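Local coordinates for macrolide export ATP-binding/permease protein MacB (Actinobacillus actinomycetemcomitans, PDB 3FTJ), which probably drives macrolide export across the inner membrane as the ABC transporter of the tripartite MacAB-TdeA efflux system, represented here by its periplasmic region, at residues 12-17 with 178-183; 16-21 with 206-211; 53-58 with 173-178; 73-78 with 155-160; 85-90 with 139-144. One frame throughout, in Å; residues are numbered along the deposited sequence.

Interaction 1: residues 12-17 with 178-183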
# COMPACT_ATOMS: atom_id res chain seq x y z
N GLY A 12 -5.10 -5.37 11.60
CA GLY A 12 -5.77 -6.32 10.72
C GLY A 12 -7.16 -6.69 11.19
O GLY A 12 -7.70 -7.72 10.79
N THR A 13 -7.74 -5.85 12.04
CA THR A 13 -9.07 -6.11 12.57
C THR A 13 -10.13 -5.96 11.47
O THR A 13 -10.74 -6.95 11.05
CB THR A 13 -9.40 -5.21 13.78
OG1 THR A 13 -9.02 -3.86 13.49
CG2 THR A 13 -8.63 -5.69 15.01
N ASN A 14 -10.34 -4.74 11.00
CA ASN A 14 -11.30 -4.49 9.92
C ASN A 14 -10.63 -4.31 8.56
O ASN A 14 -11.28 -3.94 7.58
CB ASN A 14 -12.19 -3.30 10.25
CG ASN A 14 -13.44 -3.70 11.02
OD1 ASN A 14 -14.04 -4.75 10.76
ND2 ASN A 14 -13.85 -2.86 11.97
N THR A 15 -9.32 -4.57 8.50
CA THR A 15 -8.59 -4.51 7.24
C THR A 15 -7.91 -5.83 6.92
O THR A 15 -7.47 -6.55 7.82
CB THR A 15 -7.51 -3.41 7.27
OG1 THR A 15 -6.51 -3.77 8.23
CG2 THR A 15 -8.12 -2.07 7.66
N MET A 16 -7.82 -6.14 5.64
CA MET A 16 -7.10 -7.32 5.18
C MET A 16 -6.23 -6.91 4.02
O MET A 16 -6.65 -6.10 3.20
CB MET A 16 -8.06 -8.40 4.72
CG MET A 16 -9.03 -8.84 5.78
SD MET A 16 -10.18 -10.08 5.16
CE MET A 16 -11.16 -10.33 6.64
N THR A 17 -5.03 -7.47 3.94
CA THR A 17 -4.11 -7.19 2.84
C THR A 17 -3.89 -8.46 2.04
O THR A 17 -3.50 -9.50 2.58
CB THR A 17 -2.76 -6.64 3.35
OG1 THR A 17 -2.98 -5.48 4.15
CG2 THR A 17 -1.84 -6.28 2.17
N VAL A 178 -7.87 -4.06 1.67
CA VAL A 178 -9.30 -3.78 1.67
C VAL A 178 -9.75 -3.40 3.08
O VAL A 178 -9.26 -3.96 4.06
CB VAL A 178 -10.15 -4.98 1.17
CG1 VAL A 178 -9.65 -5.49 -0.18
CG2 VAL A 178 -10.14 -6.10 2.17
N LYS A 179 -10.66 -2.44 3.17
CA LYS A 179 -11.29 -2.11 4.44
C LYS A 179 -12.65 -2.77 4.43
O LYS A 179 -13.46 -2.54 3.53
CB LYS A 179 -11.44 -0.60 4.58
CG LYS A 179 -11.29 -0.07 6.01
CD LYS A 179 -12.48 -0.44 6.89
CE LYS A 179 -12.42 0.32 8.22
NZ LYS A 179 -13.59 0.05 9.10
N ILE A 180 -12.87 -3.62 5.43
CA ILE A 180 -14.10 -4.40 5.53
C ILE A 180 -15.24 -3.55 6.12
O ILE A 180 -15.01 -2.72 7.01
CB ILE A 180 -13.86 -5.66 6.40
CG1 ILE A 180 -13.08 -6.70 5.61
CG2 ILE A 180 -15.15 -6.26 6.87
CD1 ILE A 180 -13.74 -7.07 4.30
N SER A 181 -16.45 -3.74 5.60
CA SER A 181 -17.63 -3.08 6.16
C SER A 181 -17.68 -3.30 7.67
O SER A 181 -17.42 -4.40 8.16
CB SER A 181 -18.92 -3.61 5.52
OG SER A 181 -18.97 -3.31 4.13
N ASP A 182 -18.00 -2.24 8.40
CA ASP A 182 -18.04 -2.30 9.85
C ASP A 182 -18.99 -3.38 10.37
O ASP A 182 -18.74 -4.01 11.39
CB ASP A 182 -18.44 -0.93 10.43
CG ASP A 182 -17.62 0.22 9.84
OD1 ASP A 182 -18.09 1.38 9.92
OD2 ASP A 182 -16.52 -0.04 9.31
N ASP A 183 -20.08 -3.62 9.64
CA ASP A 183 -21.13 -4.52 10.11
C ASP A 183 -21.11 -5.93 9.52
O ASP A 183 -22.14 -6.60 9.48
CB ASP A 183 -22.52 -3.88 9.91
CG ASP A 183 -22.80 -3.52 8.46
OD1 ASP A 183 -22.32 -4.24 7.56
OD2 ASP A 183 -23.49 -2.51 8.22
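Met16 and Val178 pair across two antiparallel strands, and their side chains form the compact part of the contact. CB of Met16 lies 4.0 Å from CG2 of Val178. The methionine has CG beside its backbone N (chi1 -59°) and runs straight from there, which carries CE on to CG1 of Ile180 at 4.2 Å. Long, flexible methionine and two branched residues suit this buried face. The backbones close the same end: N of Met16 donates to O of Val178, and N of Val178 returns a bond to O of Met16 at 2.8 Å. A third bond runs from N of Ile180 to O of Asn14 at 2.7 Å, just where the first strand begins.

The other face, carrying Thr15 and Lys179, is looser and partly open to solvent. CG2 of Thr15 touches CG of Lys179 at 4.1 Å, and the lysine then passes obliquely over CB of Asn14. Its NZ forms a salt bridge with OD2 of Asp182 at 2.9 Å, so the charge is met within its own segment; OD2 is also bonded by Gln50.

Helix 186-201 packs on Met16, Val178 and Ile180, while strand 49-64 continues the sheet beyond Lys179.

Interaction 2: residues 16-21 with 206-211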
# COMPACT_ATOMS: atom_id res chain seq x y z
N MET A 16 -7.82 -6.14 5.64
CA MET A 16 -7.10 -7.32 5.18
C MET A 16 -6.23 -6.91 4.02
O MET A 16 -6.65 -6.10 3.20
CB MET A 16 -8.06 -8.40 4.72
CG MET A 16 -9.03 -8.84 5.78
SD MET A 16 -10.18 -10.08 5.16
CE MET A 16 -11.16 -10.33 6.64
N THR A 17 -5.03 -7.47 3.94
CA THR A 17 -4.11 -7.19 2.84
C THR A 17 -3.89 -8.46 2.04
O THR A 17 -3.50 -9.50 2.58
CB THR A 17 -2.76 -6.64 3.35
OG1 THR A 17 -2.98 -5.48 4.15
CG2 THR A 17 -1.84 -6.28 2.17
N ILE A 18 -4.15 -8.38 0.74
CA ILE A 18 -3.96 -9.50 -0.16
C ILE A 18 -2.61 -9.39 -0.88
O ILE A 18 -2.30 -8.35 -1.46
CB ILE A 18 -5.10 -9.56 -1.18
CG1 ILE A 18 -6.44 -9.45 -0.45
CG2 ILE A 18 -5.02 -10.84 -1.99
CD1 ILE A 18 -7.49 -8.72 -1.21
N PHE A 19 -1.82 -10.46 -0.82
CA PHE A 19 -0.47 -10.50 -1.39
C PHE A 19 -0.34 -11.58 -2.45
O PHE A 19 -0.99 -12.61 -2.37
CB PHE A 19 0.55 -10.82 -0.29
CG PHE A 19 0.75 -9.73 0.70
CD1 PHE A 19 1.63 -8.70 0.45
CD2 PHE A 19 0.07 -9.73 1.91
CE1 PHE A 19 1.83 -7.69 1.36
CE2 PHE A 19 0.27 -8.73 2.83
CZ PHE A 19 1.15 -7.71 2.56
N ASN A 20 0.53 -11.35 -3.43
CA ASN A 20 0.88 -12.39 -4.39
C ASN A 20 1.60 -13.54 -3.71
O ASN A 20 2.34 -13.32 -2.75
CB ASN A 20 1.79 -11.81 -5.48
CG ASN A 20 1.14 -10.70 -6.26
OD1 ASN A 20 1.62 -9.58 -6.27
ND2 ASN A 20 0.02 -11.01 -6.89
N GLY A 21 1.38 -14.75 -4.21
CA GLY A 21 2.14 -15.89 -3.73
C GLY A 21 1.40 -16.73 -2.70
O GLY A 21 0.18 -16.65 -2.58
N PHE A 206 -2.53 -16.31 -4.19
CA PHE A 206 -2.44 -15.11 -3.36
C PHE A 206 -2.70 -15.57 -1.94
O PHE A 206 -3.17 -16.69 -1.73
CB PHE A 206 -3.53 -14.11 -3.76
CG PHE A 206 -4.92 -14.68 -3.67
CD1 PHE A 206 -5.64 -14.63 -2.47
CD2 PHE A 206 -5.51 -15.28 -4.76
CE1 PHE A 206 -6.92 -15.16 -2.38
CE2 PHE A 206 -6.79 -15.82 -4.69
CZ PHE A 206 -7.50 -15.76 -3.49
N PHE A 207 -2.41 -14.71 -0.97
CA PHE A 207 -2.76 -15.03 0.41
C PHE A 207 -3.20 -13.76 1.11
O PHE A 207 -2.89 -12.65 0.67
CB PHE A 207 -1.60 -15.70 1.14
CG PHE A 207 -0.34 -14.87 1.22
CD1 PHE A 207 0.01 -14.23 2.39
CD2 PHE A 207 0.50 -14.75 0.12
CE1 PHE A 207 1.17 -13.48 2.47
CE2 PHE A 207 1.66 -14.00 0.19
CZ PHE A 207 2.00 -13.36 1.37
N ILE A 208 -3.95 -13.93 2.20
CA ILE A 208 -4.55 -12.80 2.89
C ILE A 208 -3.96 -12.66 4.29
O ILE A 208 -3.81 -13.64 5.01
CB ILE A 208 -6.08 -12.96 2.96
CG1 ILE A 208 -6.66 -13.09 1.55
CG2 ILE A 208 -6.71 -11.78 3.70
CD1 ILE A 208 -8.17 -12.95 1.49
N MET A 209 -3.61 -11.43 4.64
CA MET A 209 -3.07 -11.10 5.95
C MET A 209 -4.09 -10.28 6.70
O MET A 209 -4.55 -9.25 6.21
CB MET A 209 -1.80 -10.27 5.82
CG MET A 209 -0.64 -10.93 5.11
SD MET A 209 0.41 -11.85 6.24
CE MET A 209 -0.13 -13.53 5.95
N ASN A 210 -4.44 -10.72 7.90
CA ASN A 210 -5.33 -9.98 8.78
C ASN A 210 -5.13 -10.41 10.22
O ASN A 210 -4.22 -11.18 10.53
CB ASN A 210 -6.79 -10.15 8.35
CG ASN A 210 -7.18 -11.61 8.20
OD1 ASN A 210 -6.57 -12.49 8.80
ND2 ASN A 210 -8.20 -11.86 7.40
N SER A 211 -5.99 -9.91 11.11
CA SER A 211 -5.94 -10.29 12.52
C SER A 211 -5.94 -11.81 12.69
O SER A 211 -5.11 -12.36 13.42
CB SER A 211 -7.12 -9.68 13.27
OG SER A 211 -6.96 -9.85 14.67
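Ile18 and Ile208 face each other across an antiparallel ladder, side by side and pointing the same way, with CG1 of one 4.2 Å from CG1 of the other. Phe206 extends this buried patch at one end, its CD1 reaching CG2 of Ile18. At the other end CG2 of Ile208 touches CB of Met16. Branched side chains and a flat ring fill such a face well.

The opposite face carries a second apolar group, Phe19, Phe207 and Met209. Phe207 holds CG between its backbone N and carbonyl carbon (chi1 60°), which turns the ring back across the ladder. There CB of Phe19 stands over one face, 3.7 Å from the ring centroid, in a CH-pi contact. The two rings are nearly parallel but slid apart, with little overlap. CG of Met209 presses on CE2 of Phe19 at 3.3 Å, the two side chains crossing at about a right angle. In the plane of the Phe207 ring, at its edge, lies O of Gly21, whose positive phi suits glycine.

Four backbone bonds join the strands through Thr17, Phe19, Phe207 and Met209. At the polar edge, ND2 of Asn210 makes a weak bond to SD of Met16 (3.5 Å) and a further hydrogen bond to Glu190, while OD1 of Asn210 caps the backbone N of Thr213.

Helix 186-201 covers the isoleucine face, helix 27-31 touches Phe19 and Phe207, strand 175-180 flanks strand 15-20 on its other side, and helix 211-219 starts directly after Asn210.

Interaction 3: residues 53-58 with 173-178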
# COMPACT_ATOMS: atom_id res chain seq x y z
N THR A 53 -7.30 -0.40 -1.61
CA THR A 53 -6.05 0.31 -1.89
C THR A 53 -5.03 -0.58 -2.57
O THR A 53 -4.47 -1.48 -1.95
CB THR A 53 -5.44 0.84 -0.59
OG1 THR A 53 -6.39 1.69 0.05
CG2 THR A 53 -4.17 1.61 -0.88
N PRO A 54 -4.78 -0.35 -3.86
CA PRO A 54 -3.74 -1.07 -4.60
C PRO A 54 -2.37 -0.64 -4.11
O PRO A 54 -2.24 0.48 -3.63
CB PRO A 54 -3.95 -0.62 -6.05
CG PRO A 54 -5.32 0.02 -6.07
CD PRO A 54 -5.52 0.60 -4.71
N ASN A 55 -1.37 -1.50 -4.20
CA ASN A 55 -0.02 -1.14 -3.74
C ASN A 55 1.05 -1.81 -4.59
O ASN A 55 1.16 -3.03 -4.63
CB ASN A 55 0.17 -1.52 -2.26
CG ASN A 55 1.53 -1.07 -1.70
OD1 ASN A 55 2.57 -1.16 -2.35
ND2 ASN A 55 1.51 -0.58 -0.46
N THR A 56 1.83 -0.99 -5.29
CA THR A 56 3.03 -1.46 -5.94
C THR A 56 4.16 -0.54 -5.50
O THR A 56 3.90 0.55 -4.99
CB THR A 56 2.90 -1.40 -7.46
OG1 THR A 56 4.07 -1.97 -8.06
CG2 THR A 56 2.75 0.04 -7.91
N SER A 57 5.40 -0.96 -5.65
CA SER A 57 6.50 -0.06 -5.34
C SER A 57 7.76 -0.42 -6.11
O SER A 57 7.83 -1.47 -6.76
CB SER A 57 6.81 -0.06 -3.84
OG SER A 57 7.29 -1.31 -3.40
N SER A 58 8.74 0.47 -6.00
CA SER A 58 10.03 0.35 -6.65
C SER A 58 11.03 1.05 -5.76
O SER A 58 10.68 1.98 -5.04
CB SER A 58 9.99 1.02 -8.02
OG SER A 58 11.14 0.70 -8.80
N ILE A 173 0.16 -5.49 -9.58
CA ILE A 173 0.56 -4.88 -8.32
C ILE A 173 1.03 -5.88 -7.28
O ILE A 173 0.85 -7.09 -7.44
CB ILE A 173 -0.59 -4.05 -7.74
CG1 ILE A 173 -1.83 -4.93 -7.59
CG2 ILE A 173 -0.87 -2.84 -8.62
CD1 ILE A 173 -3.07 -4.19 -7.20
N GLY A 174 1.63 -5.37 -6.21
CA GLY A 174 2.23 -6.20 -5.18
C GLY A 174 1.24 -6.68 -4.14
O GLY A 174 1.36 -7.79 -3.62
N SER A 175 0.26 -5.83 -3.83
CA SER A 175 -0.79 -6.18 -2.88
C SER A 175 -2.01 -5.24 -2.97
O SER A 175 -1.97 -4.20 -3.63
CB SER A 175 -0.25 -6.18 -1.45
OG SER A 175 0.13 -4.87 -1.03
N ILE A 176 -3.08 -5.64 -2.30
CA ILE A 176 -4.30 -4.86 -2.22
C ILE A 176 -4.79 -4.89 -0.78
O ILE A 176 -5.02 -5.96 -0.21
CB ILE A 176 -5.42 -5.50 -3.09
CG1 ILE A 176 -5.03 -5.51 -4.57
CG2 ILE A 176 -6.74 -4.77 -2.89
CD1 ILE A 176 -5.89 -6.45 -5.42
N THR A 177 -4.94 -3.73 -0.17
CA THR A 177 -5.53 -3.69 1.16
C THR A 177 -7.00 -3.27 1.06
O THR A 177 -7.32 -2.26 0.43
CB THR A 177 -4.77 -2.75 2.10
OG1 THR A 177 -3.40 -3.16 2.18
CG2 THR A 177 -5.39 -2.78 3.49
N VAL A 178 -7.87 -4.06 1.67
CA VAL A 178 -9.30 -3.78 1.67
C VAL A 178 -9.75 -3.40 3.08
O VAL A 178 -9.26 -3.96 4.06
CB VAL A 178 -10.15 -4.98 1.17
CG1 VAL A 178 -9.65 -5.49 -0.18
CG2 VAL A 178 -10.14 -6.10 2.17
O HOH W 1 -8.35 0.27 1.79
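Asn55 meets Ser175 beneath its flat amide, which projects from one face of the sheet with CG anti to the backbone N (chi1 -176°). The touch is made through CB, which lies 3.6 Å from OG of the serine, and the side chain also touches Tyr75, Ile77 and Tyr81. On the other face of the sheet, Pro54 offers its puckered ring to Ile173: CB, one corner of that ring, meets the tip CD1 of the isoleucine at 3.9 Å. Ile173 tucks CG1 over its own backbone (chi1 56°), a turn that aims CD1 at the proline, while its CG2 branch comes 4.2 Å from CB of Thr56.

The flat peptide carbonyl of Asn55 takes two donors. N of Ser175 approaches in the carbonyl plane at 3.0 Å, and N of Gly174 comes 20° off that plane at 2.9 Å. Two successive NH groups on one acceptor, with helical angles at Gly174, make a classic beta bulge; compact glycine suits this place, close against Asn55 O. Beyond it the ladder is regular: Thr53 and Thr177 exchange a pair of backbone bonds, and a water links OG1 of Thr53 with O of Thr177, donating to the latter at 3.1 Å.

Strand 175-180 thus lies between strands 49-64 and 15-20. Strand 67-77 borders strand 49-64 on its far side, and helix 81-85 rests on the face of Thr53, Asn55 and Thr177.

Interaction 4: residues 73-78 with 155-160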
# COMPACT_ATOMS: atom_id res chain seq x y z
N ASN A 73 12.24 4.30 -1.61
CA ASN A 73 11.09 3.51 -2.00
C ASN A 73 9.93 4.36 -2.43
O ASN A 73 9.36 5.11 -1.63
CB ASN A 73 10.65 2.63 -0.83
CG ASN A 73 11.74 1.71 -0.37
OD1 ASN A 73 12.25 0.91 -1.16
ND2 ASN A 73 12.13 1.82 0.90
N LEU A 74 9.58 4.27 -3.71
CA LEU A 74 8.38 4.91 -4.22
C LEU A 74 7.25 3.91 -4.23
O LEU A 74 7.33 2.87 -4.89
CB LEU A 74 8.60 5.44 -5.64
CG LEU A 74 7.43 6.17 -6.31
CD1 LEU A 74 7.06 7.46 -5.55
CD2 LEU A 74 7.81 6.50 -7.75
N TYR A 75 6.20 4.22 -3.48
CA TYR A 75 4.99 3.41 -3.47
C TYR A 75 3.96 4.05 -4.37
O TYR A 75 3.77 5.27 -4.36
CB TYR A 75 4.43 3.33 -2.05
CG TYR A 75 5.29 2.54 -1.11
CD1 TYR A 75 5.17 1.15 -1.03
CD2 TYR A 75 6.22 3.17 -0.30
CE1 TYR A 75 5.96 0.42 -0.17
CE2 TYR A 75 7.01 2.44 0.57
CZ TYR A 75 6.88 1.07 0.63
OH TYR A 75 7.67 0.35 1.49
N GLY A 76 3.31 3.22 -5.19
CA GLY A 76 2.18 3.64 -5.98
C GLY A 76 0.98 3.06 -5.29
O GLY A 76 0.75 1.85 -5.36
N ILE A 77 0.21 3.90 -4.60
CA ILE A 77 -0.88 3.42 -3.75
C ILE A 77 -2.20 4.14 -4.01
O ILE A 77 -2.25 5.12 -4.76
CB ILE A 77 -0.51 3.49 -2.24
CG1 ILE A 77 0.18 4.81 -1.88
CG2 ILE A 77 0.42 2.35 -1.86
CD1 ILE A 77 -0.65 6.06 -2.13
N GLY A 78 -3.28 3.65 -3.40
CA GLY A 78 -4.58 4.27 -3.54
C GLY A 78 -4.83 5.44 -2.61
O GLY A 78 -4.15 5.61 -1.59
N ASN A 155 10.59 6.68 2.40
CA ASN A 155 9.34 6.28 1.80
C ASN A 155 8.68 7.46 1.12
O ASN A 155 8.51 8.52 1.72
CB ASN A 155 8.42 5.68 2.87
CG ASN A 155 9.03 4.47 3.56
OD1 ASN A 155 9.42 3.50 2.90
ND2 ASN A 155 9.14 4.53 4.88
N LEU A 156 8.33 7.28 -0.15
CA LEU A 156 7.53 8.26 -0.88
C LEU A 156 6.24 7.61 -1.37
O LEU A 156 6.26 6.47 -1.83
CB LEU A 156 8.30 8.84 -2.08
CG LEU A 156 9.76 9.29 -1.95
CD1 LEU A 156 9.96 10.49 -2.86
CD2 LEU A 156 10.15 9.66 -0.55
N TYR A 157 5.13 8.34 -1.30
CA TYR A 157 3.83 7.80 -1.69
C TYR A 157 3.20 8.59 -2.83
O TYR A 157 3.03 9.80 -2.73
CB TYR A 157 2.88 7.77 -0.49
CG TYR A 157 3.46 7.06 0.70
CD1 TYR A 157 3.47 5.68 0.77
CD2 TYR A 157 4.00 7.77 1.76
CE1 TYR A 157 4.00 5.01 1.86
CE2 TYR A 157 4.54 7.11 2.86
CZ TYR A 157 4.53 5.73 2.90
OH TYR A 157 5.05 5.08 3.98
N SER A 158 2.84 7.88 -3.89
CA SER A 158 2.35 8.49 -5.11
C SER A 158 1.15 7.67 -5.58
O SER A 158 0.97 6.54 -5.13
CB SER A 158 3.47 8.47 -6.16
OG SER A 158 3.21 9.31 -7.25
N PRO A 159 0.30 8.23 -6.46
CA PRO A 159 -0.86 7.43 -6.88
C PRO A 159 -0.43 6.18 -7.62
O PRO A 159 0.50 6.24 -8.43
CB PRO A 159 -1.60 8.37 -7.84
CG PRO A 159 -1.16 9.75 -7.45
CD PRO A 159 0.28 9.59 -7.03
N TYR A 160 -1.10 5.05 -7.34
CA TYR A 160 -0.79 3.79 -8.03
C TYR A 160 -0.82 3.98 -9.54
O TYR A 160 -0.03 3.35 -10.25
CB TYR A 160 -1.76 2.67 -7.61
CG TYR A 160 -3.20 2.85 -8.09
CD1 TYR A 160 -3.57 2.56 -9.39
CD2 TYR A 160 -4.19 3.31 -7.22
CE1 TYR A 160 -4.89 2.74 -9.83
CE2 TYR A 160 -5.51 3.49 -7.64
CZ TYR A 160 -5.85 3.20 -8.96
OH TYR A 160 -7.15 3.36 -9.39
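Tyr75 and Tyr157 sit side by side on a parallel beta ladder, part of the mixed sheet of the MacB-like periplasmic core domain. Tyr75 loses more surface here than any other residue. Its CD2 lies 3.6 Å from CE1 of Tyr157, the ring planes being only 20° apart but slid so far that they hardly overlap. In the plane of the Tyr75 ring, at its edge, OD1 of Asn155 approaches CE2 at 3.5 Å; the ND2 end of that amide is bonded to Asp110. Tyrosine suits this partly exposed face, its broad ring spreading beside asparagines. N and O of Tyr75 both bond the same neighbouring strand, N donating to O of Leu156 and O accepting from N of Ser158.

Ile77 is next. Its CG1 is swung in above the main chain (chi1 44°), folding CD1 back to O of Ser158 at 3.4 Å. On the other face of the sheet, Leu74 sets CD1 against CB of both Leu156 and Ser158, and helix 160-168 packs over Leu74 and Ser158.

Tyr160 begins that helix, right after Pro159 at the N-cap. C of Gly76 lies 3.3 Å from CA of Tyr160, which leaves little room for a side chain, so glycine suits the position. The strand pairing ends with N of Tyr160 reaching O of Ile77 at 2.8 Å, from 41° above the carbonyl plane.

Interaction 5: residues 85-90 with 139-144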
# COMPACT_ATOMS: atom_id res chain seq x y z
N GLU A 85 -3.65 2.80 6.78
CA GLU A 85 -2.36 2.47 7.37
C GLU A 85 -2.09 3.28 8.63
O GLU A 85 -1.09 3.07 9.31
CB GLU A 85 -1.23 2.67 6.35
CG GLU A 85 -1.26 1.68 5.20
CD GLU A 85 -0.73 0.32 5.59
OE1 GLU A 85 -1.03 -0.65 4.87
OE2 GLU A 85 -0.03 0.22 6.62
N GLY A 86 -2.98 4.22 8.91
CA GLY A 86 -2.83 5.09 10.07
C GLY A 86 -1.68 6.07 10.00
O GLY A 86 -0.99 6.31 11.00
N LEU A 87 -1.45 6.64 8.82
CA LEU A 87 -0.42 7.65 8.67
C LEU A 87 -1.10 9.00 8.76
O LEU A 87 -1.99 9.30 7.96
CB LEU A 87 0.32 7.51 7.33
CG LEU A 87 1.29 6.34 7.15
CD1 LEU A 87 0.60 5.04 7.46
CD2 LEU A 87 1.87 6.28 5.75
N LYS A 88 -0.70 9.81 9.74
CA LYS A 88 -1.34 11.11 9.98
C LYS A 88 -0.77 12.20 9.09
O LYS A 88 0.44 12.38 9.03
CB LYS A 88 -1.15 11.52 11.45
CG LYS A 88 -1.64 10.49 12.48
CD LYS A 88 -1.56 11.03 13.91
CE LYS A 88 -0.32 10.53 14.68
NZ LYS A 88 0.97 11.08 14.15
N LEU A 89 -1.64 12.95 8.40
CA LEU A 89 -1.17 14.12 7.66
C LEU A 89 -0.54 15.10 8.64
O LEU A 89 -1.16 15.48 9.63
CB LEU A 89 -2.33 14.78 6.90
CG LEU A 89 -2.00 16.06 6.11
CD1 LEU A 89 -0.95 15.82 5.04
CD2 LEU A 89 -3.25 16.65 5.48
N LYS A 90 0.69 15.51 8.36
CA LYS A 90 1.41 16.44 9.23
C LYS A 90 1.55 17.80 8.57
O LYS A 90 1.75 18.80 9.27
CB LYS A 90 2.80 15.90 9.56
CG LYS A 90 2.80 14.66 10.45
CD LYS A 90 2.02 14.92 11.74
CE LYS A 90 1.78 13.64 12.52
NZ LYS A 90 0.86 13.86 13.68
N GLY A 139 2.78 16.96 0.26
CA GLY A 139 2.48 16.76 1.66
C GLY A 139 3.44 15.84 2.38
O GLY A 139 4.38 15.31 1.78
N VAL A 140 3.19 15.66 3.68
CA VAL A 140 4.02 14.86 4.56
C VAL A 140 3.13 14.14 5.56
O VAL A 140 2.22 14.74 6.13
CB VAL A 140 5.01 15.74 5.36
CG1 VAL A 140 5.90 14.89 6.25
CG2 VAL A 140 5.85 16.57 4.42
N VAL A 141 3.39 12.85 5.79
CA VAL A 141 2.65 12.08 6.77
C VAL A 141 3.58 11.51 7.83
O VAL A 141 4.80 11.45 7.63
CB VAL A 141 1.88 10.91 6.13
CG1 VAL A 141 0.73 11.42 5.27
CG2 VAL A 141 2.83 10.03 5.31
N SER A 142 3.02 11.09 8.96
CA SER A 142 3.81 10.39 9.96
C SER A 142 4.23 9.04 9.37
O SER A 142 3.60 8.56 8.42
CB SER A 142 2.99 10.17 11.23
OG SER A 142 1.87 9.36 10.96
N ASP A 143 5.28 8.43 9.90
CA ASP A 143 5.77 7.20 9.30
C ASP A 143 5.25 5.91 9.94
O ASP A 143 4.56 5.94 10.96
CB ASP A 143 7.30 7.18 9.24
CG ASP A 143 7.94 7.94 10.36
OD1 ASP A 143 7.44 7.86 11.50
OD2 ASP A 143 8.96 8.63 10.10
N GLN A 144 5.59 4.79 9.32
CA GLN A 144 5.14 3.48 9.77
C GLN A 144 5.74 3.11 11.12
O GLN A 144 6.92 2.79 11.21
CB GLN A 144 5.49 2.41 8.74
CG GLN A 144 4.72 2.53 7.43
CD GLN A 144 3.22 2.39 7.62
OE1 GLN A 144 2.64 2.95 8.55
NE2 GLN A 144 2.57 1.64 6.73
O HOH W 2 2.09 5.93 11.70
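Lys88 and Ser142 share two hydrogen bonds of different kinds. N of Lys88 donates to the side-chain OG of Ser142 at 2.9 Å, and N of Ser142 donates to O of Lys88. Serine fits because its short side chain, turned in over the backbone (chi1 63°), puts OG in the place a strand carbonyl would otherwise have. N of Lys90 then meets O of Val140 at 2.8 Å in ordinary strand fashion. At the other end, NE2 of Gln144 bonds OE2 of Glu85 at 3.0 Å from above the carboxylate plane, with carboxylate and amide steeply turned to each other. A water bridges the two segments as well, donating to O of Gly86 and to O of Asp143.

The apolar contact is made by buried Leu87, whose CD2 packs on CG2 of Val141 at 3.9 Å. Tyr81 and Phe82 of helix 81-85 add to this patch, while the lysines extend over Ser142 on the solvent side.

The same leucine makes van der Waals contacts with polar oxygens. CD1 of Leu87 lies against OE1 of Gln144 at 3.1 Å, and its CG covers O of Ser142 at 3.4 Å, a carbonyl buried without any hydrogen-bond partner in the model.

Gly86, with its positive phi, ends helix 81-85 in a Schellman motif. The chain then leads into a short antiparallel bridge, Leu89 with Val141, that fastens strand 89-90 along the end of strand 133-141.

The first strand takes part in two long closures. Residues 12-17 meet 178-183 in interaction 1, and the adjoining 16-21 meet 206-211 in interaction 2; the two loops start from the same strand, and the second closes later in the chain, placing strand 15-20 between 175-180 and 206-209. Interaction 3 falls within both and brings in strand 49-64, sharing Val178 with interaction 1. Interaction 4 lies within the loop of interaction 3; probable backbone hydrogen bonds between Thr56 and Gly76 and between Ser58 and Leu74 connect them. Interaction 5 is the innermost loop and touches interaction 4 where Leu87 and Val141 meet Tyr157. Together they link the terminal strands to the middle of one mixed, branched or curled sheet.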